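Local coordinates for putative periplasmic protein (Salmonella enterica, PDB 3OE3) that inhibits c-type lysozyme in the periplasm and so probably shields the bacterial cell wall from host lysozymes, at residues S8-N13 and L83-A89; S50-Y54 and L65-G69; M18-Y22 and Y31-S35. One frame throughout, in Å; residues are numbered along the deposited sequence.

Contact 1 (S8-N13 and L83-A89); sequences SIYTCN and LSNCSLA
Cys12 and Cys86 are joined by a disulfide, SG to SG 2.1 Å with chi3 109°, at the tightly packed side of this contact. Next to it Tyr10 is buried: its CB rests 3.8 Å from Cys86 CB, and Leu88, whose CB starts away from the other strand, brings CD2 back over one face of the ring, 3.8 Å from the ring centroid, a CH-pi contact set toward the rim. Tyr10 OH is hydrogen-bonded to Tyr22 OH. Strands 5-12 and 80-88 are the first and last of the chain, and their antiparallel pairing closes the eight-stranded barrel; Thr11 and Ser87 form a hydrogen-bonded pair, Thr11 N to Ser87 O and Ser87 N to Thr11 O each 2.9 Å. The other side is looser and polar. Thr11 and Ser87 put small hydroxyl side chains on the outer face, suited to a place beside solvent. Where the last strand turns its corner, Asn13 N reaches Ser84 O almost straight, at 3.0 Å. The two asparagine side chains cross nearly at right angles there, amide planes 58° apart, Asn85 ND2 donating an N-H to Asn13 OD1 at 2.9 Å, and a water bridges Asn13 O and Ser84 N.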
loop_
_atom_site.group_PDB
_atom_site.type_symbol
_atom_site.label_atom_id
_atom_site.label_comp_id
_atom_site.label_asym_id
_atom_site.label_seq_id
_atom_site.Cartn_x
_atom_site.Cartn_y
_atom_site.Cartn_z
ATOM N N SER C 8 -7.246 -7.048 1.295
ATOM C CA SER C 8 -8.441 -7.619 0.691
ATOM C C SER C 8 -8.180 -7.891 -0.767
ATOM O O SER C 8 -7.545 -7.094 -1.453
ATOM C CB SER C 8 -9.608 -6.652 0.805
ATOM O OG SER C 8 -10.092 -6.591 2.134
ATOM N N ILE C 9 -8.675 -9.021 -1.247
ATOM C CA ILE C 9 -8.559 -9.347 -2.656
ATOM C C ILE C 9 -9.967 -9.409 -3.264
ATOM O O ILE C 9 -10.863 -10.054 -2.708
ATOM C CB ILE C 9 -7.790 -10.666 -2.854
ATOM C CG1 ILE C 9 -6.359 -10.512 -2.308
ATOM C CG2 ILE C 9 -7.783 -11.090 -4.324
ATOM C CD1 ILE C 9 -5.462 -11.684 -2.571
ATOM N N TYR C 10 -10.170 -8.705 -4.385
ATOM C CA TYR C 10 -11.482 -8.635 -5.029
ATOM C C TYR C 10 -11.408 -9.283 -6.394
ATOM O O TYR C 10 -10.431 -9.096 -7.122
ATOM C CB TYR C 10 -11.908 -7.174 -5.238
ATOM C CG TYR C 10 -12.230 -6.381 -3.984
ATOM C CD1 TYR C 10 -11.212 -5.773 -3.241
ATOM C CD2 TYR C 10 -13.546 -6.200 -3.568
ATOM C CE1 TYR C 10 -11.500 -5.049 -2.115
ATOM C CE2 TYR C 10 -13.834 -5.466 -2.414
ATOM C CZ TYR C 10 -12.795 -4.899 -1.697
ATOM O OH TYR C 10 -13.063 -4.155 -0.551
ATOM N N THR C 11 -12.448 -10.035 -6.746
ATOM C CA THR C 11 -12.632 -10.495 -8.113
ATOM C C THR C 11 -13.513 -9.491 -8.842
ATOM O O THR C 11 -14.586 -9.127 -8.350
ATOM C CB THR C 11 -13.267 -11.900 -8.166
ATOM O OG1 THR C 11 -14.266 -12.021 -7.144
ATOM C CG2 THR C 11 -12.199 -12.953 -7.935
ATOM N N CYS C 12 -13.037 -9.024 -9.996
ATOM C CA CYS C 12 -13.734 -8.004 -10.790
ATOM C C CYS C 12 -14.088 -8.490 -12.188
ATOM O O CYS C 12 -13.693 -9.595 -12.600
ATOM C CB CYS C 12 -12.865 -6.751 -10.928
ATOM S SG CYS C 12 -12.224 -6.140 -9.340
ATOM N N ASN C 13 -14.848 -7.668 -12.917
ATOM C CA ASN C 13 -15.268 -8.045 -14.261
ATOM C C ASN C 13 -14.058 -8.239 -15.169
ATOM O O ASN C 13 -12.960 -7.768 -14.866
ATOM C CB ASN C 13 -16.191 -6.981 -14.861
ATOM C CG ASN C 13 -17.581 -6.981 -14.250
ATOM O OD1 ASN C 13 -18.013 -7.952 -13.621
ATOM N ND2 ASN C 13 -18.310 -5.891 -14.467
ATOM N N LEU C 83 -11.836 -0.632 -12.691
ATOM C CA LEU C 83 -12.170 -2.008 -12.344
ATOM C C LEU C 83 -13.604 -2.004 -11.839
ATOM O O LEU C 83 -13.952 -1.178 -10.993
ATOM C CB LEU C 83 -11.203 -2.561 -11.296
ATOM C CG LEU C 83 -9.774 -2.803 -11.761
ATOM C CD1 LEU C 83 -8.879 -3.075 -10.561
ATOM C CD2 LEU C 83 -9.719 -3.970 -12.753
ATOM N N SER C 84 -14.443 -2.906 -12.363
ATOM C CA SER C 84 -15.888 -2.812 -12.151
ATOM C C SER C 84 -16.464 -4.080 -11.545
ATOM O O SER C 84 -15.918 -5.174 -11.736
ATOM C CB SER C 84 -16.620 -2.535 -13.471
ATOM O OG SER C 84 -16.203 -1.322 -14.083
ATOM N N ASN C 85 -17.555 -3.922 -10.804
ATOM C CA ASN C 85 -18.267 -5.047 -10.221
ATOM C C ASN C 85 -17.323 -5.932 -9.422
ATOM O O ASN C 85 -17.300 -7.144 -9.569
ATOM C CB ASN C 85 -18.982 -5.845 -11.319
ATOM C CG ASN C 85 -19.887 -6.936 -10.766
ATOM O OD1 ASN C 85 -20.493 -6.794 -9.702
ATOM N ND2 ASN C 85 -19.991 -8.029 -11.503
ATOM N N CYS C 86 -16.539 -5.308 -8.552
ATOM C CA CYS C 86 -15.605 -6.057 -7.721
ATOM C C CYS C 86 -16.291 -6.600 -6.478
ATOM O O CYS C 86 -17.106 -5.917 -5.860
ATOM C CB CYS C 86 -14.432 -5.158 -7.306
ATOM S SG CYS C 86 -13.467 -4.541 -8.731
ATOM N N SER C 87 -15.981 -7.838 -6.116
ATOM C CA SER C 87 -16.494 -8.388 -4.860
ATOM C C SER C 87 -15.365 -9.068 -4.136
ATOM O O SER C 87 -14.482 -9.646 -4.769
ATOM C CB SER C 87 -17.619 -9.394 -5.110
ATOM O OG SER C 87 -18.817 -8.734 -5.467
ATOM N N LEU C 88 -15.388 -9.011 -2.805
ATOM C CA LEU C 88 -14.426 -9.785 -2.033
ATOM C C LEU C 88 -14.405 -11.229 -2.517
ATOM O O LEU C 88 -15.448 -11.872 -2.635
ATOM C CB LEU C 88 -14.759 -9.751 -0.547
ATOM C CG LEU C 88 -14.594 -8.395 0.129
ATOM C CD1 LEU C 88 -15.104 -8.466 1.568
ATOM C CD2 LEU C 88 -13.130 -7.929 0.086
ATOM N N ALA C 89 -13.204 -11.737 -2.769
ATOM C CA ALA C 89 -13.044 -13.070 -3.317
ATOM C C ALA C 89 -13.602 -14.111 -2.357
ATOM O O ALA C 89 -13.400 -14.018 -1.144
ATOM C CB ALA C 89 -11.566 -13.347 -3.604
HETATM O O HOH W 1 -13.188 -4.933 -14.168
#

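Contact 2 (S50-Y54 and L65-G69)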
loop_
_atom_site.group_PDB
_atom_site.type_symbol
_atom_site.label_atom_id
_atom_site.label_comp_id
_atom_site.label_asym_id
_atom_site.label_seq_id
_atom_site.Cartn_x
_atom_site.Cartn_y
_atom_site.Cartn_z
ATOM N N SER C 50 -22.322 6.572 3.307
ATOM C CA SER C 50 -21.866 5.190 3.405
ATOM C C SER C 50 -21.795 4.559 2.016
ATOM O O SER C 50 -22.454 5.023 1.087
ATOM C CB SER C 50 -22.803 4.388 4.312
ATOM O OG SER C 50 -22.790 4.894 5.636
ATOM N N GLY C 51 -21.002 3.501 1.875
ATOM C CA GLY C 51 -20.272 2.922 2.986
ATOM C C GLY C 51 -18.897 3.523 3.192
ATOM O O GLY C 51 -18.686 4.328 4.097
ATOM N N ALA C 52 -17.945 3.130 2.359
ATOM C CA ALA C 52 -16.582 3.588 2.561
ATOM C C ALA C 52 -15.940 3.919 1.219
ATOM O O ALA C 52 -15.626 3.031 0.429
ATOM C CB ALA C 52 -15.779 2.549 3.324
ATOM N N ASN C 53 -15.767 5.211 0.974
ATOM C CA ASN C 53 -15.305 5.710 -0.304
ATOM C C ASN C 53 -14.012 6.466 -0.123
ATOM O O ASN C 53 -13.886 7.307 0.778
ATOM C CB ASN C 53 -16.366 6.620 -0.913
ATOM C CG ASN C 53 -17.728 5.960 -0.950
ATOM O OD1 ASN C 53 -17.900 4.916 -1.566
ATOM N ND2 ASN C 53 -18.690 6.548 -0.261
ATOM N N TYR C 54 -13.041 6.160 -0.973
ATOM C CA TYR C 54 -11.682 6.674 -0.795
ATOM C C TYR C 54 -11.231 7.484 -1.998
ATOM O O TYR C 54 -11.640 7.216 -3.128
ATOM C CB TYR C 54 -10.692 5.519 -0.561
ATOM C CG TYR C 54 -10.996 4.635 0.633
ATOM C CD1 TYR C 54 -11.979 3.642 0.557
ATOM C CD2 TYR C 54 -10.307 4.789 1.844
ATOM C CE1 TYR C 54 -12.269 2.834 1.644
ATOM C CE2 TYR C 54 -10.598 3.973 2.933
ATOM C CZ TYR C 54 -11.573 3.002 2.825
ATOM O OH TYR C 54 -11.855 2.186 3.899
ATOM N N LEU C 65 -12.098 5.025 -5.031
ATOM C CA LEU C 65 -12.500 3.664 -4.753
ATOM C C LEU C 65 -13.790 3.743 -3.958
ATOM O O LEU C 65 -13.831 4.305 -2.848
ATOM C CB LEU C 65 -11.393 2.956 -3.940
ATOM C CG LEU C 65 -11.720 1.565 -3.392
ATOM C CD1 LEU C 65 -11.853 0.572 -4.551
ATOM C CD2 LEU C 65 -10.645 1.094 -2.379
ATOM N N TYR C 66 -14.867 3.223 -4.534
ATOM C CA TYR C 66 -16.152 3.262 -3.865
ATOM C C TYR C 66 -16.503 1.875 -3.388
ATOM O O TYR C 66 -16.551 0.939 -4.183
ATOM C CB TYR C 66 -17.232 3.771 -4.816
ATOM C CG TYR C 66 -16.982 5.178 -5.279
ATOM C CD1 TYR C 66 -17.518 6.255 -4.597
ATOM C CD2 TYR C 66 -16.191 5.435 -6.389
ATOM C CE1 TYR C 66 -17.284 7.548 -5.015
ATOM C CE2 TYR C 66 -15.954 6.726 -6.812
ATOM C CZ TYR C 66 -16.506 7.776 -6.122
ATOM O OH TYR C 66 -16.276 9.066 -6.545
ATOM N N THR C 67 -16.753 1.735 -2.092
ATOM C CA THR C 67 -17.044 0.418 -1.553
ATOM C C THR C 67 -18.315 0.424 -0.719
ATOM O O THR C 67 -18.663 1.428 -0.093
ATOM C CB THR C 67 -15.875 -0.137 -0.709
ATOM O OG1 THR C 67 -15.966 0.346 0.637
ATOM C CG2 THR C 67 -14.522 0.264 -1.312
ATOM N N LYS C 68 -18.993 -0.718 -0.731
ATOM C CA LYS C 68 -20.265 -0.906 -0.061
ATOM C C LYS C 68 -20.350 -2.375 0.301
ATOM O O LYS C 68 -20.452 -3.221 -0.579
ATOM C CB LYS C 68 -21.407 -0.539 -1.007
ATOM C CG LYS C 68 -22.791 -0.652 -0.395
ATOM C CD LYS C 68 -23.000 0.388 0.686
ATOM C CE LYS C 68 -24.382 0.255 1.310
ATOM N NZ LYS C 68 -25.454 0.321 0.278
ATOM N N GLY C 69 -20.299 -2.684 1.594
ATOM C CA GLY C 69 -20.300 -4.070 2.029
ATOM C C GLY C 69 -19.117 -4.829 1.449
ATOM O O GLY C 69 -17.954 -4.464 1.661
HETATM O O HOH W 2 -20.061 3.546 -1.444
#
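Thr67 grips Ala52 O through its side chain as well as its backbone, within the beta hairpin of strands 52-56 and 64-68, two neighbours in the antiparallel barrel. Its OG1 donates to Ala52 O at 2.7 Å, in the carbonyl plane and on a lone pair, whereas the bond from Thr67 N to the same oxygen is weak and bent (133°). The hydroxyl is placed by a chi1 of 85°, with OG1 between the backbone N and the carbonyl carbon, and the small side chain of Ala52 fits beside it on the same face. In the neighbouring non-hydrogen-bonded pair, Asn53 turns its amide across Tyr66, the planes 50° apart, and OD1 comes within 3.3 Å of Tyr66 CD1. An amide suits this buried place because OD1 can also accept a weak bond from Thr67 N. Farther along, Tyr54 N bonds to Leu65 O at 2.8 Å, and the two side chains run alongside each other into the barrel, Tyr54 CD1 lying 4.1 Å from Leu65 CD2. Behind this first shell, Met43 touches both Tyr54 and Leu65, while Met46 and Met48 pack against Asn53. Near Gly51, preceded by a cis peptide bond, a water donates to Thr67 O at 2.9 Å and to Asn53 OD1 at 2.6 Å.

Contact 3 (M18-Y22 and Y31-S35)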
loop_
_atom_site.group_PDB
_atom_site.type_symbol
_atom_site.label_atom_id
_atom_site.label_comp_id
_atom_site.label_asym_id
_atom_site.label_seq_id
_atom_site.Cartn_x
_atom_site.Cartn_y
_atom_site.Cartn_z
HETATM N N MSE C 18 -8.357 -7.198 -8.024
HETATM C CA MSE C 18 -7.854 -5.976 -7.375
HETATM C C MSE C 18 -7.431 -6.274 -5.954
HETATM O O MSE C 18 -8.239 -6.755 -5.172
HETATM C CB MSE C 18 -8.957 -4.909 -7.344
HETATM C CG MSE C 18 -8.555 -3.608 -6.688
HETATM SE SE MSE C 18 -9.897 -2.199 -6.840
HETATM C CE MSE C 18 -11.279 -3.003 -5.717
ATOM N N GLU C 19 -6.168 -6.000 -5.616
ATOM C CA GLU C 19 -5.713 -6.022 -4.232
ATOM C C GLU C 19 -5.920 -4.636 -3.611
ATOM O O GLU C 19 -5.612 -3.618 -4.226
ATOM C CB GLU C 19 -4.211 -6.332 -4.148
ATOM C CG GLU C 19 -3.829 -7.786 -4.156
ATOM C CD GLU C 19 -2.366 -7.988 -3.798
ATOM O OE1 GLU C 19 -1.664 -6.983 -3.537
ATOM O OE2 GLU C 19 -1.924 -9.152 -3.778
ATOM N N VAL C 20 -6.418 -4.605 -2.384
ATOM C CA VAL C 20 -6.456 -3.365 -1.625
ATOM C C VAL C 20 -5.858 -3.626 -0.250
ATOM O O VAL C 20 -6.184 -4.616 0.400
ATOM C CB VAL C 20 -7.892 -2.820 -1.468
ATOM C CG1 VAL C 20 -7.858 -1.446 -0.779
ATOM C CG2 VAL C 20 -8.601 -2.714 -2.831
ATOM N N ILE C 21 -4.952 -2.750 0.169
ATOM C CA ILE C 21 -4.482 -2.740 1.550
ATOM C C ILE C 21 -5.316 -1.706 2.291
ATOM O O ILE C 21 -5.358 -0.544 1.894
ATOM C CB ILE C 21 -2.992 -2.353 1.664
ATOM C CG1 ILE C 21 -2.101 -3.296 0.862
ATOM C CG2 ILE C 21 -2.568 -2.352 3.118
ATOM C CD1 ILE C 21 -2.117 -4.720 1.322
ATOM N N TYR C 22 -6.014 -2.135 3.340
ATOM C CA TYR C 22 -6.777 -1.203 4.145
ATOM C C TYR C 22 -6.045 -0.942 5.455
ATOM O O TYR C 22 -5.552 -1.873 6.092
ATOM C CB TYR C 22 -8.165 -1.772 4.449
ATOM C CG TYR C 22 -9.095 -1.798 3.246
ATOM C CD1 TYR C 22 -9.616 -0.620 2.734
ATOM C CD2 TYR C 22 -9.473 -2.995 2.653
ATOM C CE1 TYR C 22 -10.482 -0.625 1.656
ATOM C CE2 TYR C 22 -10.355 -3.014 1.560
ATOM C CZ TYR C 22 -10.847 -1.814 1.067
ATOM O OH TYR C 22 -11.729 -1.782 -0.009
ATOM N N TYR C 31 -7.634 4.497 5.751
ATOM C CA TYR C 31 -6.914 4.746 4.508
ATOM C C TYR C 31 -6.985 3.482 3.673
ATOM O O TYR C 31 -7.341 2.407 4.175
ATOM C CB TYR C 31 -5.444 5.098 4.766
ATOM C CG TYR C 31 -5.245 6.199 5.783
ATOM C CD1 TYR C 31 -5.142 5.901 7.136
ATOM C CD2 TYR C 31 -5.124 7.524 5.396
ATOM C CE1 TYR C 31 -4.959 6.898 8.075
ATOM C CE2 TYR C 31 -4.929 8.532 6.336
ATOM C CZ TYR C 31 -4.851 8.208 7.672
ATOM O OH TYR C 31 -4.652 9.181 8.642
ATOM N N ALA C 32 -6.638 3.607 2.396
ATOM C CA ALA C 32 -6.548 2.452 1.514
ATOM C C ALA C 32 -5.348 2.628 0.617
ATOM O O ALA C 32 -4.927 3.746 0.351
ATOM C CB ALA C 32 -7.819 2.322 0.675
ATOM N N ILE C 33 -4.781 1.521 0.146
ATOM C CA ILE C 33 -3.727 1.602 -0.852
ATOM C C ILE C 33 -4.051 0.631 -1.967
ATOM O O ILE C 33 -4.365 -0.529 -1.716
ATOM C CB ILE C 33 -2.338 1.230 -0.302
ATOM C CG1 ILE C 33 -2.011 2.014 0.973
ATOM C CG2 ILE C 33 -1.264 1.509 -1.362
ATOM C CD1 ILE C 33 -0.872 1.389 1.745
ATOM N N ILE C 34 -3.989 1.127 -3.196
ATOM C CA ILE C 34 -4.171 0.286 -4.385
ATOM C C ILE C 34 -2.931 0.375 -5.262
ATOM O O ILE C 34 -2.098 1.251 -5.071
ATOM C CB ILE C 34 -5.427 0.702 -5.194
ATOM C CG1 ILE C 34 -5.290 2.132 -5.713
ATOM C CG2 ILE C 34 -6.689 0.511 -4.352
ATOM C CD1 ILE C 34 -6.397 2.540 -6.742
ATOM N N SER C 35 -2.792 -0.550 -6.208
ATOM C CA SER C 35 -1.684 -0.527 -7.142
ATOM C C SER C 35 -2.262 -0.407 -8.550
ATOM O O SER C 35 -3.065 -1.239 -8.964
ATOM C CB SER C 35 -0.865 -1.813 -6.996
ATOM O OG SER C 35 0.215 -1.857 -7.905
HETATM O O HOH W 3 -4.828 -2.590 -6.562
#
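Strand segments 18-22 and 31-35 run antiparallel at 152°, their axes 4.7 Å apart at closest approach, and Ile21 and Ile33 form a hydrogen-bonded pair, Ile21 N to Ile33 O 3.0 Å and Ile33 N to Ile21 O 2.8 Å, both donors lying in the carbonyl plane. Toward the Ser35 end, direct pairing gives way to a water that donates to Glu19 O at 2.7 Å and accepts from Ser35 N. On the barrel interior, Val20 splits its two methyls between neighbours: CG1 reaches Ala32 CB at 4.0 Å and CG2 reaches Ile34 CG2 at the same distance. This division follows from chi1 -175°, which sets CG1 anti to the backbone N and CG2 anti to the carbonyl carbon. CG1 also lies over one face of the Tyr22 ring, offset toward the rim, while Tyr22 CD1 meets Ala32 CB at 4.0 Å; alanine's single methyl suits a position flanked by both a valine branch and a ring. The two strands form a beta hairpin within the antiparallel barrel, and Leu65 from strand 64-68 touches Val20 and Tyr22 across the interior. The other face of the hairpin carries Ile21 and Ile33, whose CB atoms come to 4.1 Å of each other. These branched apolar side chains suit an outer face that is covered by the second subunit: Ile33 packs against Ile33 of that subunit, and Ile21 against its Pro42. Polar groups complete the interface: Glu19 accepts a hydrogen bond from Met40 N of the second subunit through OE1 and makes a salt bridge through OE2 to Lys7 of its own chain, which probably stabilises its negative charge, and Tyr31 OH is hydrogen-bonded to Glu4 OE1 of the second subunit.

In the fold
All three contacts belong to one antiparallel sheet rolled into a barrel, and their centres lie about 12 to 13 Å apart. Contact 1 pairs the terminal strands, so the chain segments of contacts 3 and 2, in that order, are nested inside the loop it closes. Contact 1 lies on strand 5-12 and contact 3 on its neighbour 16-24, where Ser8 N meets Val20 O. Contacts 2 and 3 face each other through the interior, with Tyr54 packed on Ala32 and Tyr22. Contact 1 and contact 2 do not touch, their nearest atoms being about 5 Å apart. Thus two local hairpins and one long-range closure enclose a common core, while contact 3 also faces the second subunit.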